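Local coordinates for protein putative phosphosugar isomerases (Salmonella typhimurium LT2, PDB 3FKJ) that is a putative phosphosugar isomerase of the SIS family, which probably binds a carbohydrate derivative and may isomerise it, at residues I294-K298 and L299-D303. Residues are numbered along the deposited sequence; the frame is centred on the assembly and turned at random.
Sequences IDADK and LGIQD
Gln302 reaches back to the carboxylate of Asp297, and NE2 of Gln302 donates to OD1 of Asp297 at 2.7 Å. OD1 receives it on its syn lone pair and lies close to the plane of the amide. The amide and carboxylate planes are nonetheless turned 62° apart. Chi1 of Gln302 (-74°) sets CG beside its backbone N, 3.3 Å from OD1 of Asp297, and the bend at chi2 turns the amide to the same oxygen. On the apolar side, CB of Ala296 meets CG1 of Ile301 at 3.7 Å. Leu299 has CG beside its own backbone N (chi1 -56°), and its CD1 packs on CG2 of Ile294 at 3.9 Å. The turn follows strand 290-295, an outermost strand of a four-stranded parallel sheet with order 2-1-3-4, part of the alpha/beta fold expected for SIS proteins. Helix 313-331 receives Ile294, Ala296, Leu299 and Ile301, so their side chains pack the end of the strand and the turn after it onto that helix. Backbone bonds close the turn: O of Ala296 accepts from N of Leu299 at 3.0 Å and, weakly, from N of Ile301. Gly300 takes a positive phi, a backbone shape that suits glycine at the turn. Asp295 forms an Asx turn. OD1 of Asp295 accepts from N of Asp297 at 3.1 Å, from above the carboxylate plane, and also pairs with Arg274. OD2 of Asp295 makes a long salt bridge to NZ of Lys298 at 3.8 Å. Two positive groups near this buried carboxylate would probably favour its charged form.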
loop_
_atom_site.group_PDB
_atom_site.type_symbol
_atom_site.label_atom_id
_atom_site.label_comp_id
_atom_site.label_asym_id
_atom_site.label_seq_id
_atom_site.Cartn_x
_atom_site.Cartn_y
_atom_site.Cartn_z
ATOM N N ILE A 294 -20.806 -0.849 -4.923
ATOM C CA ILE A 294 -20.639 -0.766 -6.379
ATOM C C ILE A 294 -19.975 -2.060 -6.832
ATOM O O ILE A 294 -18.808 -2.296 -6.547
ATOM C CB ILE A 294 -19.812 0.468 -6.781
ATOM C CG1 ILE A 294 -20.487 1.746 -6.208
ATOM C CG2 ILE A 294 -19.683 0.526 -8.297
ATOM C CD1 ILE A 294 -19.721 3.031 -6.402
ATOM N N ASP A 295 -20.742 -2.903 -7.528
ATOM C CA ASP A 295 -20.315 -4.263 -7.833
ATOM C C ASP A 295 -19.908 -4.395 -9.292
ATOM O O ASP A 295 -20.751 -4.224 -10.182
ATOM C CB ASP A 295 -21.453 -5.252 -7.514
ATOM C CG ASP A 295 -21.033 -6.722 -7.704
ATOM O OD1 ASP A 295 -19.838 -6.986 -8.023
ATOM O OD2 ASP A 295 -21.891 -7.615 -7.515
ATOM N N ALA A 296 -18.633 -4.739 -9.543
ATOM C CA ALA A 296 -18.168 -4.912 -10.933
ATOM C C ALA A 296 -19.013 -5.941 -11.704
ATOM O O ALA A 296 -19.362 -5.718 -12.866
ATOM C CB ALA A 296 -16.701 -5.281 -10.982
ATOM N N ASP A 297 -19.337 -7.058 -11.047
ATOM C CA ASP A 297 -20.101 -8.147 -11.674
ATOM C C ASP A 297 -21.496 -7.756 -12.133
ATOM O O ASP A 297 -22.008 -8.361 -13.062
ATOM C CB ASP A 297 -20.202 -9.368 -10.743
ATOM C CG ASP A 297 -19.321 -10.541 -11.192
ATOM O OD1 ASP A 297 -18.952 -10.583 -12.385
ATOM O OD2 ASP A 297 -19.011 -11.430 -10.352
ATOM N N LYS A 298 -22.114 -6.776 -11.484
ATOM C CA LYS A 298 -23.424 -6.272 -11.894
ATOM C C LYS A 298 -23.302 -5.293 -13.044
ATOM O O LYS A 298 -24.254 -5.069 -13.771
ATOM C CB LYS A 298 -24.152 -5.584 -10.728
ATOM C CG LYS A 298 -25.149 -6.451 -9.984
ATOM C CD LYS A 298 -24.596 -7.834 -9.675
ATOM C CE LYS A 298 -25.506 -8.603 -8.729
ATOM N NZ LYS A 298 -24.880 -9.881 -8.280
ATOM N N LEU A 299 -22.135 -4.696 -13.210
ATOM C CA LEU A 299 -21.955 -3.665 -14.223
ATOM C C LEU A 299 -21.243 -4.202 -15.466
ATOM O O LEU A 299 -20.692 -3.425 -16.252
ATOM C CB LEU A 299 -21.198 -2.463 -13.628
ATOM C CG LEU A 299 -21.823 -1.837 -12.380
ATOM C CD1 LEU A 299 -20.841 -0.861 -11.733
ATOM C CD2 LEU A 299 -23.149 -1.171 -12.723
ATOM N N GLY A 300 -21.234 -5.524 -15.637
ATOM C CA GLY A 300 -20.863 -6.127 -16.923
ATOM C C GLY A 300 -19.406 -6.532 -17.092
ATOM O O GLY A 300 -18.886 -6.570 -18.216
ATOM N N ILE A 301 -18.739 -6.841 -15.984
ATOM C CA ILE A 301 -17.424 -7.465 -16.062
ATOM C C ILE A 301 -17.509 -8.844 -16.717
ATOM O O ILE A 301 -16.573 -9.221 -17.422
ATOM C CB ILE A 301 -16.705 -7.510 -14.684
ATOM C CG1 ILE A 301 -15.896 -6.233 -14.494
ATOM C CG2 ILE A 301 -15.766 -8.705 -14.567
ATOM C CD1 ILE A 301 -14.542 -6.217 -15.197
ATOM N N GLN A 302 -18.623 -9.568 -16.529
ATOM C CA GLN A 302 -18.767 -10.902 -17.127
ATOM C C GLN A 302 -18.872 -10.812 -18.638
ATOM O O GLN A 302 -18.506 -11.756 -19.330
ATOM C CB GLN A 302 -19.954 -11.705 -16.565
ATOM C CG GLN A 302 -19.771 -12.276 -15.127
ATOM C CD GLN A 302 -18.381 -12.935 -14.849
ATOM O OE1 GLN A 302 -18.025 -13.966 -15.436
ATOM N NE2 GLN A 302 -17.620 -12.343 -13.920
ATOM N N ASP A 303 -19.335 -9.667 -19.133
ATOM C CA ASP A 303 -19.354 -9.378 -20.564
ATOM C C ASP A 303 -17.975 -9.125 -21.160
ATOM O O ASP A 303 -17.809 -9.237 -22.353
ATOM C CB ASP A 303 -20.227 -8.156 -20.863
ATOM C CG ASP A 303 -21.652 -8.309 -20.357
ATOM O OD1 ASP A 303 -22.150 -9.454 -20.306
ATOM O OD2 ASP A 303 -22.260 -7.272 -20.008
#